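Local coordinates for core protein P7 (Pseudomonas phage phi12, PDB 2Q82) that is a core protein of the phage, probably a minor component of the inner polymerase complex that acts in its assembly or RNA packaging, at residues 24-29 / 83-88. Numbering follows the deposited sequence.
Sequences TSLMVM and VNIIRV
The selenomethionine side chain of Met-27 runs beside Ile-86 and across Val-88 on one face of two neighbouring parallel strands, 25-30 and 84-89. Its CB lies 3.9 Å from Val-88 CG1 and about as far from the backbone O of Ile-86. Bends at chi2 (-82°) and chi3 (97°) then fold the chain back, carrying SE past Val-88 CG1 and Ile-86 CG2. CE is thereby brought alongside Ile-86, where it meets CD1 at 3.7 Å. The same CD1 also presses on Ser-25 CB at 3.3 Å, tighter than usual for two carbons. Further along, CG2 of Val-88 packs on CB of Met-29, whose extended chain continues to Pro-36, Val-91 and Gln-94.

Beneath these side chains runs a parallel ladder. Leu-26 N donates to Asn-84 O at 2.8 Å, and Leu-26 O accepts from Ile-86 N; Val-28 N and O repeat the pattern with Ile-86 O and Val-88 N. The two strands are inner members of a five-stranded, all-parallel sheet of order 42-45, 59-63, 25-30, 84-89, 109-111.

On the other face, CG2 of Val-28 meets CG2 of Ile-85 at 3.5 Å, the two branched side chains crossing at a slant, while Leu-26 packs against Ala-52 of helix 49-52. Next to Ser-25, a water donates to Thr-24 O and accepts from Asn-84 N, bridging the backbones. Ser-25 OG approaches Asn-84 OD1 to 3.1 Å, but is hydrogen-bonded to Gln-21 O in the preceding helix.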
# COMPACT_ATOMS: atom_id res chain seq x y z
N THR A 24 -15.50 4.89 -3.44
CA THR A 24 -14.44 3.96 -3.74
C THR A 24 -13.05 4.57 -3.80
O THR A 24 -12.14 4.01 -4.44
CB THR A 24 -14.65 3.29 -5.08
OG1 THR A 24 -14.79 4.31 -6.07
CG2 THR A 24 -15.88 2.47 -5.09
N SER A 25 -12.86 5.74 -3.19
CA SER A 25 -11.54 6.35 -3.19
C SER A 25 -11.09 6.67 -1.79
O SER A 25 -11.87 6.73 -0.85
CB SER A 25 -11.51 7.66 -3.97
OG SER A 25 -12.11 7.55 -5.24
N LEU A 26 -9.80 6.91 -1.67
CA LEU A 26 -9.23 7.26 -0.39
C LEU A 26 -8.95 8.76 -0.41
O LEU A 26 -8.26 9.24 -1.29
CB LEU A 26 -7.92 6.51 -0.17
CG LEU A 26 -7.13 7.05 1.02
CD1 LEU A 26 -7.85 6.72 2.30
CD2 LEU A 26 -5.75 6.46 1.03
N MSE A 27 -9.51 9.51 0.54
CA MSE A 27 -9.17 10.92 0.52
C MSE A 27 -7.88 11.09 1.25
O MSE A 27 -7.63 10.47 2.29
CB MSE A 27 -10.11 11.87 1.26
CG MSE A 27 -11.52 11.51 1.38
SE MSE A 27 -12.44 11.99 -0.19
CE MSE A 27 -12.27 10.21 -0.80
N VAL A 28 -7.13 12.02 0.72
CA VAL A 28 -5.83 12.35 1.21
C VAL A 28 -5.72 13.82 1.53
O VAL A 28 -5.97 14.68 0.69
CB VAL A 28 -4.83 11.97 0.16
CG1 VAL A 28 -3.55 12.66 0.39
CG2 VAL A 28 -4.66 10.48 0.19
N MSE A 29 -5.30 14.10 2.75
CA MSE A 29 -5.21 15.47 3.20
C MSE A 29 -3.82 15.93 3.67
O MSE A 29 -3.26 15.37 4.60
CB MSE A 29 -6.22 15.65 4.34
CG MSE A 29 -6.13 16.95 5.08
SE MSE A 29 -7.12 16.93 6.77
CE MSE A 29 -6.74 18.78 7.26
N VAL A 83 -5.79 1.95 -5.38
CA VAL A 83 -7.03 2.60 -5.00
C VAL A 83 -6.94 4.05 -5.45
O VAL A 83 -5.87 4.64 -5.45
CB VAL A 83 -7.26 2.53 -3.49
CG1 VAL A 83 -6.14 3.21 -2.76
CG2 VAL A 83 -8.57 3.18 -3.14
N ASN A 84 -8.08 4.60 -5.85
CA ASN A 84 -8.12 5.97 -6.30
C ASN A 84 -7.84 6.92 -5.14
O ASN A 84 -8.35 6.73 -4.07
CB ASN A 84 -9.48 6.32 -6.87
CG ASN A 84 -9.43 7.58 -7.69
OD1 ASN A 84 -10.30 8.45 -7.59
ND2 ASN A 84 -8.41 7.68 -8.52
N ILE A 85 -7.04 7.94 -5.41
CA ILE A 85 -6.70 8.91 -4.40
C ILE A 85 -7.30 10.24 -4.77
O ILE A 85 -7.20 10.70 -5.90
CB ILE A 85 -5.20 9.10 -4.31
CG1 ILE A 85 -4.56 7.78 -3.92
CG2 ILE A 85 -4.86 10.21 -3.34
CD1 ILE A 85 -4.29 6.94 -5.04
N ILE A 86 -7.92 10.88 -3.78
CA ILE A 86 -8.52 12.16 -4.01
C ILE A 86 -7.86 13.11 -3.04
O ILE A 86 -7.93 12.91 -1.83
CB ILE A 86 -10.01 12.11 -3.70
CG1 ILE A 86 -10.76 11.31 -4.77
CG2 ILE A 86 -10.54 13.51 -3.59
CD1 ILE A 86 -12.17 10.90 -4.39
N ARG A 87 -7.23 14.15 -3.57
CA ARG A 87 -6.56 15.12 -2.71
C ARG A 87 -7.56 16.16 -2.22
O ARG A 87 -8.19 16.84 -3.03
CB ARG A 87 -5.46 15.79 -3.49
CG ARG A 87 -4.77 16.88 -2.76
CD ARG A 87 -3.73 17.46 -3.67
NE ARG A 87 -3.16 18.66 -3.11
CZ ARG A 87 -2.42 19.52 -3.79
NH1 ARG A 87 -2.18 19.32 -5.08
NH2 ARG A 87 -1.95 20.60 -3.20
N VAL A 88 -7.70 16.29 -0.91
CA VAL A 88 -8.66 17.25 -0.40
C VAL A 88 -8.10 18.48 0.27
O VAL A 88 -7.09 18.46 0.97
CB VAL A 88 -9.67 16.62 0.56
CG1 VAL A 88 -10.43 15.53 -0.15
CG2 VAL A 88 -8.97 16.08 1.79
O HOH W 1 -10.45 3.10 -6.39